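Local atomic coordinates of glucanase (Clostridium thermocellum, PDB entry 5GXX), a protein that probably hydrolyses internal beta-1,4-glucosidic bonds of cellulose, as a family 9 endoglucanase of the cellulosome with a cellulose-binding module. Residues A14-E19 with A435-P440; M40-L45 with M132-F137; I336-G341 with R394-E399. The protein carries 1 engineered substitution. All coordinates share one frame; numbering follows the deposited sequence.

Interaction 1: A14-E19 with A435-P440; sequences AIYFYE and ANFPPP
Phe-437 and Pro-438, in the loop between helix 412-429 and strand 447-456, lie against the ring of Tyr-16 on helix 7-20. The catalytic domain of this family is an (alpha/alpha)6 barrel, so the contact ties the chain's first helix to the segment leading toward the cellulose-binding module. Going along the loop, Phe-437 comes first. Its CG stands anti to the backbone N (chi1 173°), which carries the ring's far end to the helix; CE2 and CZ press on one face of Tyr-16 in a T-shaped stack, with ring planes at 68° and centroids 4.9 Å apart. CZ sits toward the rim of that face, and CE2 reaches Tyr-16 CD2 at 3.6 Å. Phe-437 also touches Gln-12 and Lys-13 of the same helix and meets Tyr-385 edge to face. Pro-438 follows through a cis peptide bond, which folds its ring back beside Phe-437, and both residues meet the one tyrosine. The contact across the two segments is apolar packing that buries 144 Å². Pro-438 crosses Tyr-16 at about a right angle, its CG lying 3.7 Å from Tyr-16 CE2 and 3.8 Å from Tyr-16 OH.

Interaction 2: M40-L45 with M132-F137; sequences MNDEVL and MTRPYF
Arg-134 meets Asp-42 by turning its chain at chi3 (58°), a bend that presents the NE side of the guanidinium to the carboxylate; Glu-43, with CG anti to the backbone N (chi1 178°) and a bend at chi2, lays its chain over the ring of Tyr-136. The first pair is a side-on, bidentate salt bridge. Arg-134 NE donates to the syn lone pair of Asp-42 OD1 at 2.7 Å, and Arg-134 NH2 donates to Asp-42 OD2 at 3.0 Å from the syn side, somewhat out of the carboxylate plane. Both hydrogen bonds are almost straight, and the two flat groups are 24° from coplanar, consistent with the two bonds holding the groups against rotation. Thr-39 OG1 also bonds OD2, while Arg-134 NH1 reaches the carbonyl of His-54. In the second pair, Glu-43 CG makes a CH-pi contact 3.5 Å from the centroid of the Tyr-136 ring. The carboxylate runs on past the centre toward the CE2 side, its OE1 beyond the rim at 3.3 Å from Tyr-136 CE2. Between the pairs, one water accepts from Glu-43 N and donates to Arg-134 O, bridging the two backbones. The arrangement joins loop 40-45 to the start of strand 136-139 and the residues just before it, at an outermost strand of the small three-stranded antiparallel sheet of the catalytic domain.

Interaction 3: I336-G341 with R394-E399; sequences IDYALG and RDDSYE
Asp-396 OD1 is gripped by two hydroxyls: Tyr-338 OH donates to it at 2.6 Å, and Thr-289 OG1 is hydrogen-bonded to the same oxygen. The tyrosine approaches along the anti lone pair, away from OD2, and the oxygen lies near the plane of the phenol ring at its edge, with ring and carboxylate planes 28° apart. Tyr-338 stretches there because its CG is anti to the backbone N (chi1 -174°), directing the ring from the helix toward the loop. OD2 bonds Gly-291 N, so OD1 and OD2 of this buried carboxylate take three hydrogen bonds between them. The backbone of Asp-396 takes positive phi (72°), set within a turn held by its neighbours: Asp-395 OD1 accepts from Ser-397 N at 3.0 Å, an Asx turn, and from Ser-397 OG at 2.7 Å. On the helix side, Gly-341 N bonds back to Asp-337 O and Tyr-338 O. Its positive phi and these two bonds define a Schellman motif ending helix 322-340 of the family 9 barrel. The contact is thus a buried tyrosine-aspartate bond between a capped helix end and an Asx-turn loop of the catalytic domain.

The three contacts share no secondary-structure element and do not touch; interactions 1 and 3 come nearest, with closest atoms about 8 Å apart. Along the chain, interactions 2 and 3 fall in series inside the loop closed by interaction 1, and lie on opposite sides of the chain's centre, their own centres about 37 Å apart. Interaction 3 is buried, with one short polar bond to a carboxylate bonded at both oxygens. Interaction 1, partly buried, is apolar and joins helix to loop. Interaction 2 is also partly buried but mixed: a buried aspartate makes its ion pair, while exposed Glu-43 and Tyr-136 stack. It buries most, 215 Å², against 144 and 76 Å² for interactions 1 and 3.

Interaction 1: A14-E19 with A435-P440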
ATOM      1  N   ALA A  14      43.542  -1.051  17.055  1.00 11.61           N
ATOM      2  CA  ALA A  14      42.834   0.022  17.749  1.00 10.74           C
ATOM      3  C   ALA A  14      42.958   1.371  17.043  1.00 11.18           C
ATOM      4  O   ALA A  14      42.015   2.161  17.067  1.00 13.82           O
ATOM      5  CB  ALA A  14      43.247   0.101  19.231  1.00 12.32           C
ATOM      6  N   ILE A  15      44.076   1.579  16.349  1.00 11.13           N
ATOM      7  CA  ILE A  15      44.269   2.776  15.533  1.00 11.97           C
ATOM      8  C   ILE A  15      43.484   2.722  14.228  1.00 11.74           C
ATOM      9  O   ILE A  15      42.867   3.720  13.825  1.00 13.22           O
ATOM     10  CB  ILE A  15      45.770   2.987  15.239  1.00 10.95           C
ATOM     11  CG1 ILE A  15      46.520   3.224  16.552  1.00 11.78           C
ATOM     12  CG2 ILE A  15      45.985   4.183  14.288  1.00 12.61           C
ATOM     13  CD1 ILE A  15      48.034   3.019  16.403  1.00 12.21           C
ATOM     14  N   TYR A  16      43.548   1.556  13.586  1.00 11.43           N
ATOM     15  CA  TYR A  16      42.855   1.291  12.319  1.00 10.80           C
ATOM     16  C   TYR A  16      41.368   1.553  12.466  1.00 10.97           C
ATOM     17  O   TYR A  16      40.732   2.007  11.513  1.00 12.13           O
ATOM     18  CB  TYR A  16      43.130  -0.157  11.874  1.00 12.02           C
ATOM     19  CG  TYR A  16      42.351  -0.656  10.677  1.00 11.66           C
ATOM     20  CD1 TYR A  16      41.103  -1.284  10.829  1.00 11.33           C
ATOM     21  CD2 TYR A  16      42.866  -0.528   9.387  1.00 10.09           C
ATOM     22  CE1 TYR A  16      40.409  -1.781   9.747  1.00 12.11           C
ATOM     23  CE2 TYR A  16      42.188  -1.058   8.274  1.00 11.32           C
ATOM     24  CZ  TYR A  16      40.964  -1.670   8.475  1.00 12.45           C
ATOM     25  OH  TYR A  16      40.261  -2.177   7.419  1.00 14.54           O
ATOM     26  N   PHE A  17      40.811   1.269  13.647  1.00 11.47           N
ATOM     27  CA  PHE A  17      39.419   1.642  13.910  1.00 11.34           C
ATOM     28  C   PHE A  17      39.087   3.062  13.445  1.00 10.97           C
ATOM     29  O   PHE A  17      38.051   3.260  12.798  1.00 10.50           O
ATOM     30  CB  PHE A  17      39.076   1.427  15.394  1.00  9.74           C
ATOM     31  CG  PHE A  17      37.752   2.030  15.797  1.00 11.59           C
ATOM     32  CD1 PHE A  17      36.544   1.429  15.464  1.00 11.45           C
ATOM     33  CD2 PHE A  17      37.728   3.211  16.516  1.00 10.47           C
ATOM     34  CE1 PHE A  17      35.318   1.984  15.841  1.00 12.31           C
ATOM     35  CE2 PHE A  17      36.504   3.769  16.949  1.00 15.20           C
ATOM     36  CZ  PHE A  17      35.294   3.171  16.592  1.00  9.28           C
ATOM     37  N   TYR A  18      39.946   4.033  13.766  1.00 10.98           N
ATOM     38  CA  TYR A  18      39.638   5.414  13.384  1.00 11.28           C
ATOM     39  C   TYR A  18      39.535   5.601  11.873  1.00 12.36           C
ATOM     40  O   TYR A  18      38.751   6.435  11.404  1.00 12.63           O
ATOM     41  CB  TYR A  18      40.620   6.397  14.014  1.00 11.83           C
ATOM     42  CG  TYR A  18      40.416   6.464  15.507  1.00 11.44           C
ATOM     43  CD1 TYR A  18      39.413   7.267  16.050  1.00  9.17           C
ATOM     44  CD2 TYR A  18      41.178   5.676  16.372  1.00 10.54           C
ATOM     45  CE1 TYR A  18      39.176   7.287  17.414  1.00  9.54           C
ATOM     46  CE2 TYR A  18      40.962   5.702  17.744  1.00 10.84           C
ATOM     47  CZ  TYR A  18      39.958   6.508  18.252  1.00 12.47           C
ATOM     48  OH  TYR A  18      39.742   6.582  19.609  1.00 11.28           O
ATOM     49  N   GLU A  19      40.274   4.824  11.082  1.00 10.67           N
ATOM     50  CA  GLU A  19      40.113   4.906   9.622  1.00 11.21           C
ATOM     51  C   GLU A  19      38.749   4.395   9.153  1.00 11.81           C
ATOM     52  O   GLU A  19      38.207   4.837   8.136  1.00 13.13           O
ATOM     53  CB  GLU A  19      41.238   4.147   8.919  1.00 11.71           C
ATOM     54  CG  GLU A  19      42.552   4.884   9.113  1.00 15.11           C
ATOM     55  CD  GLU A  19      43.780   4.147   8.590  1.00 13.14           C
ATOM     56  OE1 GLU A  19      43.720   3.483   7.548  1.00 13.78           O
ATOM     57  OE2 GLU A  19      44.819   4.261   9.261  1.00 16.32           O
ATOM     58  N   ALA A 435      51.874  -8.366   9.767  1.00 26.32           N
ATOM     59  CA  ALA A 435      52.520  -7.914   8.530  1.00 27.40           C
ATOM     60  C   ALA A 435      51.578  -7.562   7.386  1.00 28.20           C
ATOM     61  O   ALA A 435      51.805  -6.590   6.660  1.00 29.77           O
ATOM     62  CB  ALA A 435      53.559  -8.945   8.049  1.00 27.80           C
ATOM     63  N   ASN A 436      50.528  -8.345   7.184  1.00 27.88           N
ATOM     64  CA  ASN A 436      49.773  -8.136   5.954  1.00 28.96           C
ATOM     65  C   ASN A 436      48.423  -7.466   6.244  1.00 27.31           C
ATOM     66  O   ASN A 436      47.392  -7.838   5.692  1.00 27.60           O
ATOM     67  CB  ASN A 436      49.638  -9.455   5.168  1.00 29.88           C
ATOM     68  CG  ASN A 436      50.971 -10.200   4.992  1.00 35.00           C
ATOM     69  OD1 ASN A 436      51.915  -9.702   4.364  1.00 35.69           O
ATOM     70  ND2 ASN A 436      51.039 -11.417   5.535  1.00 37.90           N
ATOM     71  N   PHE A 437      48.436  -6.461   7.112  1.00 25.48           N
ATOM     72  CA  PHE A 437      47.196  -5.999   7.733  1.00 21.74           C
ATOM     73  C   PHE A 437      46.650  -4.731   7.064  1.00 21.97           C
ATOM     74  O   PHE A 437      47.401  -3.788   6.796  1.00 23.84           O
ATOM     75  CB  PHE A 437      47.374  -5.827   9.255  1.00 21.13           C
ATOM     76  CG  PHE A 437      46.186  -5.190   9.915  1.00 17.16           C
ATOM     77  CD1 PHE A 437      45.082  -5.947  10.270  1.00 16.90           C
ATOM     78  CD2 PHE A 437      46.146  -3.812  10.078  1.00 14.43           C
ATOM     79  CE1 PHE A 437      43.956  -5.336  10.844  1.00 15.22           C
ATOM     80  CE2 PHE A 437      45.012  -3.196  10.605  1.00 15.93           C
ATOM     81  CZ  PHE A 437      43.930  -3.952  10.994  1.00 16.12           C
ATOM     82  N   PRO A 438      45.343  -4.698   6.752  1.00 20.39           N
ATOM     83  CA  PRO A 438      44.327  -5.733   6.913  1.00 20.70           C
ATOM     84  C   PRO A 438      44.329  -6.681   5.717  1.00 21.05           C
ATOM     85  O   PRO A 438      44.623  -6.244   4.607  1.00 21.82           O
ATOM     86  CB  PRO A 438      43.028  -4.928   6.913  1.00 18.99           C
ATOM     87  CG  PRO A 438      43.339  -3.789   5.983  1.00 20.01           C
ATOM     88  CD  PRO A 438      44.756  -3.420   6.308  1.00 20.99           C
ATOM     89  N   PRO A 439      43.985  -7.958   5.938  1.00 22.04           N
ATOM     90  CA  PRO A 439      43.833  -8.937   4.873  1.00 22.70           C
ATOM     91  C   PRO A 439      42.544  -8.665   4.101  1.00 22.73           C
ATOM     92  O   PRO A 439      41.599  -8.100   4.664  1.00 22.96           O
ATOM     93  CB  PRO A 439      43.732 -10.259   5.635  1.00 23.66           C
ATOM     94  CG  PRO A 439      43.159  -9.892   6.946  1.00 22.68           C
ATOM     95  CD  PRO A 439      43.731  -8.544   7.265  1.00 22.52           C
ATOM     96  N   PRO A 440      42.512  -9.040   2.815  1.00 23.50           N
ATOM     97  CA  PRO A 440      41.338  -8.768   1.988  1.00 23.00           C
ATOM     98  C   PRO A 440      40.143  -9.578   2.472  1.00 22.02           C
ATOM     99  O   PRO A 440      40.288 -10.711   2.931  1.00 22.98           O
ATOM    100  CB  PRO A 440      41.763  -9.207   0.578  1.00 23.84           C
ATOM    101  CG  PRO A 440      43.245  -9.372   0.634  1.00 26.26           C
ATOM    102  CD  PRO A 440      43.599  -9.684   2.059  1.00 24.48           C
TER

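Interaction 2: M40-L45 with M132-F137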
ATOM      1  N   MET A  40      29.682  13.833   1.523  1.00 16.55           N
ATOM      2  CA  MET A  40      30.427  14.866   0.819  1.00 17.60           C
ATOM      3  C   MET A  40      29.683  16.204   0.740  1.00 17.47           C
ATOM      4  O   MET A  40      30.284  17.207   0.378  1.00 18.20           O
ATOM      5  CB  MET A  40      30.846  14.395  -0.582  1.00 18.16           C
ATOM      6  CG  MET A  40      31.938  13.325  -0.550  1.00 19.10           C
ATOM      7  SD  MET A  40      33.482  13.799   0.247  1.00 19.11           S
ATOM      8  CE  MET A  40      34.121  14.979  -0.943  1.00 22.47           C
ATOM      9  N   ASN A  41      28.394  16.205   1.067  1.00 17.51           N
ATOM     10  CA  ASN A  41      27.623  17.447   1.141  1.00 18.86           C
ATOM     11  C   ASN A  41      27.641  18.109   2.522  1.00 18.82           C
ATOM     12  O   ASN A  41      27.016  19.149   2.741  1.00 20.44           O
ATOM     13  CB  ASN A  41      26.186  17.209   0.659  1.00 18.65           C
ATOM     14  CG  ASN A  41      26.111  16.876  -0.825  1.00 22.52           C
ATOM     15  OD1 ASN A  41      26.970  17.276  -1.613  1.00 26.28           O
ATOM     16  ND2 ASN A  41      25.062  16.162  -1.213  1.00 23.91           N
ATOM     17  N   ASP A  42      28.376  17.526   3.466  1.00 17.41           N
ATOM     18  CA  ASP A  42      28.436  18.098   4.799  1.00 17.37           C
ATOM     19  C   ASP A  42      29.024  19.509   4.801  1.00 17.61           C
ATOM     20  O   ASP A  42      29.888  19.848   3.985  1.00 19.28           O
ATOM     21  CB  ASP A  42      29.258  17.205   5.731  1.00 15.88           C
ATOM     22  CG  ASP A  42      28.494  15.980   6.184  1.00 17.12           C
ATOM     23  OD1 ASP A  42      27.300  15.821   5.849  1.00 18.15           O
ATOM     24  OD2 ASP A  42      29.123  15.160   6.893  1.00 16.68           O
ATOM     25  N   GLU A  43      28.550  20.331   5.732  1.00 17.04           N
ATOM     26  CA  GLU A  43      29.016  21.713   5.846  1.00 18.65           C
ATOM     27  C   GLU A  43      30.510  21.819   6.156  1.00 17.62           C
ATOM     28  O   GLU A  43      31.197  22.716   5.668  1.00 18.33           O
ATOM     29  CB  GLU A  43      28.199  22.446   6.909  1.00 17.69           C
ATOM     30  CG  GLU A  43      28.615  23.905   7.157  1.00 19.88           C
ATOM     31  CD  GLU A  43      28.277  24.825   5.990  1.00 25.85           C
ATOM     32  OE1 GLU A  43      27.454  24.435   5.135  1.00 24.99           O
ATOM     33  OE2 GLU A  43      28.843  25.939   5.915  1.00 28.27           O
ATOM     34  N   VAL A  44      30.994  20.900   6.991  1.00 18.01           N
ATOM     35  CA  VAL A  44      32.424  20.750   7.238  1.00 17.44           C
ATOM     36  C   VAL A  44      32.796  19.314   6.897  1.00 18.23           C
ATOM     37  O   VAL A  44      32.178  18.360   7.386  1.00 18.27           O
ATOM     38  CB  VAL A  44      32.792  21.024   8.706  1.00 18.66           C
ATOM     39  CG1 VAL A  44      34.299  20.954   8.899  1.00 16.08           C
ATOM     40  CG2 VAL A  44      32.261  22.385   9.139  1.00 18.21           C
ATOM     41  N   LEU A  45      33.813  19.175   6.054  1.00 17.99           N
ATOM     42  CA  LEU A  45      34.220  17.870   5.549  1.00 17.34           C
ATOM     43  C   LEU A  45      35.222  17.192   6.470  1.00 16.90           C
ATOM     44  O   LEU A  45      35.854  17.835   7.297  1.00 17.44           O
ATOM     45  CB  LEU A  45      34.815  18.028   4.151  1.00 17.33           C
ATOM     46  CG  LEU A  45      33.861  18.586   3.096  1.00 18.32           C
ATOM     47  CD1 LEU A  45      34.640  18.853   1.818  1.00 21.15           C
ATOM     48  CD2 LEU A  45      32.747  17.586   2.857  1.00 19.04           C
ATOM     49  N   MET A 132      18.550  10.980   3.477  1.00 17.93           N
ATOM     50  CA  MET A 132      18.273  12.217   4.202  1.00 18.12           C
ATOM     51  C   MET A 132      19.286  13.315   3.894  1.00 18.68           C
ATOM     52  O   MET A 132      20.367  13.053   3.365  1.00 18.23           O
ATOM     53  CB  MET A 132      18.234  11.950   5.707  1.00 17.18           C
ATOM     54  CG  MET A 132      19.618  11.735   6.333  1.00 16.46           C
ATOM     55  SD  MET A 132      19.593  11.111   8.023  1.00 18.07           S
ATOM     56  CE  MET A 132      19.113   9.403   7.812  1.00 18.57           C
ATOM     57  N   THR A 133      18.915  14.539   4.261  1.00 19.50           N
ATOM     58  CA  THR A 133      19.746  15.733   4.116  1.00 20.91           C
ATOM     59  C   THR A 133      20.207  16.192   5.499  1.00 20.55           C
ATOM     60  O   THR A 133      19.406  16.388   6.416  1.00 22.41           O
ATOM     61  CB  THR A 133      18.986  16.859   3.368  1.00 21.81           C
ATOM     62  OG1 THR A 133      18.586  16.359   2.089  1.00 24.09           O
ATOM     63  CG2 THR A 133      19.878  18.068   3.134  1.00 21.52           C
ATOM     64  N   ARG A 134      21.516  16.346   5.643  1.00 19.80           N
ATOM     65  CA  ARG A 134      22.109  16.502   6.959  1.00 18.89           C
ATOM     66  C   ARG A 134      22.319  17.964   7.346  1.00 18.89           C
ATOM     67  O   ARG A 134      23.023  18.705   6.648  1.00 18.78           O
ATOM     68  CB  ARG A 134      23.454  15.772   6.997  1.00 19.77           C
ATOM     69  CG  ARG A 134      23.294  14.275   6.912  1.00 17.85           C
ATOM     70  CD  ARG A 134      24.510  13.588   6.295  1.00 18.20           C
ATOM     71  NE  ARG A 134      25.798  13.803   6.955  1.00 18.55           N
ATOM     72  CZ  ARG A 134      26.184  13.198   8.077  1.00 16.20           C
ATOM     73  NH1 ARG A 134      25.359  12.376   8.713  1.00 15.72           N
ATOM     74  NH2 ARG A 134      27.399  13.427   8.569  1.00 15.55           N
ATOM     75  N   PRO A 135      21.748  18.371   8.488  1.00 17.90           N
ATOM     76  CA  PRO A 135      21.971  19.734   8.944  1.00 17.28           C
ATOM     77  C   PRO A 135      23.344  19.949   9.582  1.00 17.78           C
ATOM     78  O   PRO A 135      24.084  18.991   9.832  1.00 18.09           O
ATOM     79  CB  PRO A 135      20.885  19.917  10.005  1.00 17.83           C
ATOM     80  CG  PRO A 135      20.731  18.561  10.581  1.00 17.40           C
ATOM     81  CD  PRO A 135      20.835  17.639   9.388  1.00 16.71           C
ATOM     82  N   TYR A 136      23.685  21.201   9.853  1.00 18.08           N
ATOM     83  CA  TYR A 136      24.820  21.508  10.710  1.00 18.31           C
ATOM     84  C   TYR A 136      24.377  22.464  11.807  1.00 18.84           C
ATOM     85  O   TYR A 136      23.271  23.031  11.754  1.00 18.98           O
ATOM     86  CB  TYR A 136      25.992  22.059   9.905  1.00 17.42           C
ATOM     87  CG  TYR A 136      25.753  23.411   9.265  1.00 20.32           C
ATOM     88  CD1 TYR A 136      26.083  24.577   9.954  1.00 19.65           C
ATOM     89  CD2 TYR A 136      25.230  23.527   7.977  1.00 19.21           C
ATOM     90  CE1 TYR A 136      25.892  25.829   9.389  1.00 22.39           C
ATOM     91  CE2 TYR A 136      25.027  24.781   7.404  1.00 19.37           C
ATOM     92  CZ  TYR A 136      25.364  25.919   8.123  1.00 22.87           C
ATOM     93  OH  TYR A 136      25.185  27.172   7.569  1.00 22.51           O
ATOM     94  N   PHE A 137      25.239  22.610  12.808  1.00 18.49           N
ATOM     95  CA  PHE A 137      24.928  23.387  13.996  1.00 18.85           C
ATOM     96  C   PHE A 137      26.119  24.257  14.369  1.00 20.33           C
ATOM     97  O   PHE A 137      27.264  23.803  14.342  1.00 18.63           O
ATOM     98  CB  PHE A 137      24.536  22.436  15.135  1.00 18.76           C
ATOM     99  CG  PHE A 137      23.388  21.544  14.779  1.00 18.16           C
ATOM    100  CD1 PHE A 137      23.601  20.341  14.109  1.00 19.05           C
ATOM    101  CD2 PHE A 137      22.087  21.928  15.067  1.00 21.44           C
ATOM    102  CE1 PHE A 137      22.540  19.519  13.742  1.00 20.39           C
ATOM    103  CE2 PHE A 137      21.013  21.119  14.709  1.00 21.59           C
ATOM    104  CZ  PHE A 137      21.235  19.912  14.046  1.00 21.23           C
TER
HETATM  105  O   HOH W   1      25.808  19.918   6.902  1.00 23.03           O

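Interaction 3: I336-G341 with R394-E399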
ATOM      1  N   ILE A 336      43.224  -3.344  31.067  1.00 11.10           N
ATOM      2  CA  ILE A 336      43.494  -3.606  29.665  1.00 10.46           C
ATOM      3  C   ILE A 336      43.417  -5.108  29.370  1.00 10.41           C
ATOM      4  O   ILE A 336      42.808  -5.527  28.388  1.00 11.31           O
ATOM      5  CB  ILE A 336      44.865  -3.016  29.230  1.00 11.82           C
ATOM      6  CG1 ILE A 336      44.927  -1.492  29.460  1.00 12.00           C
ATOM      7  CG2 ILE A 336      45.176  -3.427  27.778  1.00 11.59           C
ATOM      8  CD1 ILE A 336      43.770  -0.702  28.848  1.00 15.10           C
ATOM      9  N   ASP A 337      44.023  -5.908  30.254  1.00 10.86           N
ATOM     10  CA  ASP A 337      44.040  -7.357  30.000  1.00 11.72           C
ATOM     11  C   ASP A 337      42.636  -7.942  30.036  1.00 11.03           C
ATOM     12  O   ASP A 337      42.318  -8.835  29.251  1.00 11.44           O
ATOM     13  CB  ASP A 337      44.973  -8.123  30.955  1.00 11.46           C
ATOM     14  CG  ASP A 337      46.452  -7.833  30.693  1.00 13.03           C
ATOM     15  OD1 ASP A 337      46.783  -7.202  29.665  1.00 14.18           O
ATOM     16  OD2 ASP A 337      47.272  -8.226  31.561  1.00 15.67           O
ATOM     17  N   TYR A 338      41.773  -7.410  30.905  1.00 10.78           N
ATOM     18  CA  TYR A 338      40.377  -7.841  30.903  1.00 10.32           C
ATOM     19  C   TYR A 338      39.753  -7.612  29.532  1.00 10.60           C
ATOM     20  O   TYR A 338      39.137  -8.502  28.958  1.00 11.42           O
ATOM     21  CB  TYR A 338      39.561  -7.128  31.991  1.00 11.14           C
ATOM     22  CG  TYR A 338      38.145  -7.644  32.131  1.00  8.49           C
ATOM     23  CD1 TYR A 338      37.205  -7.422  31.135  1.00 10.58           C
ATOM     24  CD2 TYR A 338      37.755  -8.401  33.231  1.00 10.84           C
ATOM     25  CE1 TYR A 338      35.902  -7.897  31.238  1.00 11.91           C
ATOM     26  CE2 TYR A 338      36.456  -8.875  33.347  1.00  9.52           C
ATOM     27  CZ  TYR A 338      35.524  -8.589  32.362  1.00  9.61           C
ATOM     28  OH  TYR A 338      34.234  -9.077  32.399  1.00 10.37           O
ATOM     29  N   ALA A 339      39.953  -6.419  28.978  1.00 10.88           N
ATOM     30  CA  ALA A 339      39.415  -6.099  27.647  1.00 10.32           C
ATOM     31  C   ALA A 339      39.929  -7.008  26.527  1.00 11.54           C
ATOM     32  O   ALA A 339      39.228  -7.253  25.539  1.00 11.55           O
ATOM     33  CB  ALA A 339      39.722  -4.641  27.328  1.00 10.19           C
ATOM     34  N   LEU A 340      41.157  -7.508  26.684  1.00 10.81           N
ATOM     35  CA  LEU A 340      41.805  -8.323  25.642  1.00 10.94           C
ATOM     36  C   LEU A 340      41.565  -9.815  25.801  1.00 11.71           C
ATOM     37  O   LEU A 340      41.836 -10.580  24.865  1.00 12.58           O
ATOM     38  CB  LEU A 340      43.312  -8.032  25.606  1.00 11.51           C
ATOM     39  CG  LEU A 340      43.757  -6.592  25.314  1.00 12.26           C
ATOM     40  CD1 LEU A 340      45.268  -6.440  25.221  1.00 11.28           C
ATOM     41  CD2 LEU A 340      43.137  -6.020  24.028  1.00 12.15           C
ATOM     42  N   GLY A 341      41.064 -10.231  26.962  1.00 11.80           N
ATOM     43  CA  GLY A 341      40.668 -11.622  27.154  1.00 12.66           C
ATOM     44  C   GLY A 341      40.872 -12.220  28.532  1.00 13.30           C
ATOM     45  O   GLY A 341      40.566 -13.395  28.721  1.00 13.72           O
ATOM     46  N   ARG A 394      27.429  -5.923  34.877  1.00 10.63           N
ATOM     47  CA  ARG A 394      28.046  -5.859  36.193  1.00 10.91           C
ATOM     48  C   ARG A 394      28.437  -7.221  36.750  1.00 10.64           C
ATOM     49  O   ARG A 394      29.250  -7.290  37.670  1.00 11.14           O
ATOM     50  CB  ARG A 394      27.077  -5.157  37.160  1.00 12.85           C
ATOM     51  CG  ARG A 394      27.052  -3.645  36.981  1.00 15.74           C
ATOM     52  CD  ARG A 394      25.944  -2.972  37.806  1.00 17.47           C
ATOM     53  NE  ARG A 394      26.104  -3.099  39.257  1.00 25.26           N
ATOM     54  CZ  ARG A 394      26.627  -2.179  40.067  1.00 27.52           C
ATOM     55  NH1 ARG A 394      27.094  -1.026  39.588  1.00 20.59           N
ATOM     56  NH2 ARG A 394      26.700  -2.434  41.373  1.00 29.66           N
ATOM     57  N   ASP A 395      27.780  -8.258  36.240  1.00 11.93           N
ATOM     58  CA  ASP A 395      28.053  -9.641  36.623  1.00 12.59           C
ATOM     59  C   ASP A 395      28.925 -10.370  35.590  1.00 12.21           C
ATOM     60  O   ASP A 395      28.975 -11.610  35.573  1.00 13.30           O
ATOM     61  CB  ASP A 395      26.727 -10.393  36.785  1.00 13.37           C
ATOM     62  CG  ASP A 395      25.888 -10.400  35.523  1.00 14.50           C
ATOM     63  OD1 ASP A 395      26.274  -9.780  34.509  1.00 13.63           O
ATOM     64  OD2 ASP A 395      24.789 -11.013  35.539  1.00 19.01           O
ATOM     65  N   ASP A 396      29.608  -9.606  34.737  1.00 11.27           N
ATOM     66  CA  ASP A 396      30.454 -10.138  33.647  1.00 12.09           C
ATOM     67  C   ASP A 396      29.655 -10.753  32.493  1.00 12.85           C
ATOM     68  O   ASP A 396      30.259 -11.334  31.593  1.00 13.39           O
ATOM     69  CB  ASP A 396      31.505 -11.157  34.146  1.00 11.60           C
ATOM     70  CG  ASP A 396      32.496 -10.555  35.141  1.00 12.27           C
ATOM     71  OD1 ASP A 396      33.357  -9.747  34.748  1.00 13.57           O
ATOM     72  OD2 ASP A 396      32.430 -10.856  36.347  1.00  9.45           O
ATOM     73  N   SER A 397      28.331 -10.615  32.487  1.00 11.78           N
ATOM     74  CA  SER A 397      27.548 -11.253  31.434  1.00 13.14           C
ATOM     75  C   SER A 397      27.609 -10.461  30.135  1.00 13.05           C
ATOM     76  O   SER A 397      27.698  -9.235  30.100  1.00 12.07           O
ATOM     77  CB  SER A 397      26.099 -11.498  31.872  1.00 14.89           C
ATOM     78  OG  SER A 397      25.401 -10.275  31.957  1.00 15.53           O
ATOM     79  N   TYR A 398      27.501 -11.190  29.033  1.00 13.05           N
ATOM     80  CA  TYR A 398      27.620 -10.607  27.708  1.00 13.19           C
ATOM     81  C   TYR A 398      27.170 -11.613  26.657  1.00 13.90           C
ATOM     82  O   TYR A 398      27.437 -12.816  26.780  1.00 16.38           O
ATOM     83  CB  TYR A 398      29.079 -10.158  27.476  1.00 13.65           C
ATOM     84  CG  TYR A 398      29.390  -9.736  26.059  1.00 11.47           C
ATOM     85  CD1 TYR A 398      29.174  -8.432  25.643  1.00 11.73           C
ATOM     86  CD2 TYR A 398      29.823 -10.670  25.119  1.00 13.81           C
ATOM     87  CE1 TYR A 398      29.442  -8.042  24.322  1.00 14.04           C
ATOM     88  CE2 TYR A 398      30.064 -10.308  23.810  1.00 12.94           C
ATOM     89  CZ  TYR A 398      29.875  -8.995  23.416  1.00 10.98           C
ATOM     90  OH  TYR A 398      30.140  -8.635  22.111  1.00 13.57           O
ATOM     91  N   GLU A 399      26.498 -11.081  25.636  1.00 14.33           N
ATOM     92  CA  GLU A 399      26.251 -11.830  24.398  1.00 15.68           C
ATOM     93  C   GLU A 399      26.483 -10.886  23.232  1.00 14.66           C
ATOM     94  O   GLU A 399      26.085  -9.713  23.265  1.00 14.84           O
ATOM     95  CB  GLU A 399      24.819 -12.374  24.343  1.00 16.92           C
ATOM     96  CG  GLU A 399      24.453 -13.419  25.391  1.00 23.84           C
ATOM     97  CD  GLU A 399      25.155 -14.761  25.230  1.00 33.93           C
ATOM     98  OE1 GLU A 399      25.689 -15.063  24.139  1.00 37.70           O
ATOM     99  OE2 GLU A 399      25.154 -15.535  26.212  1.00 36.95           O
TER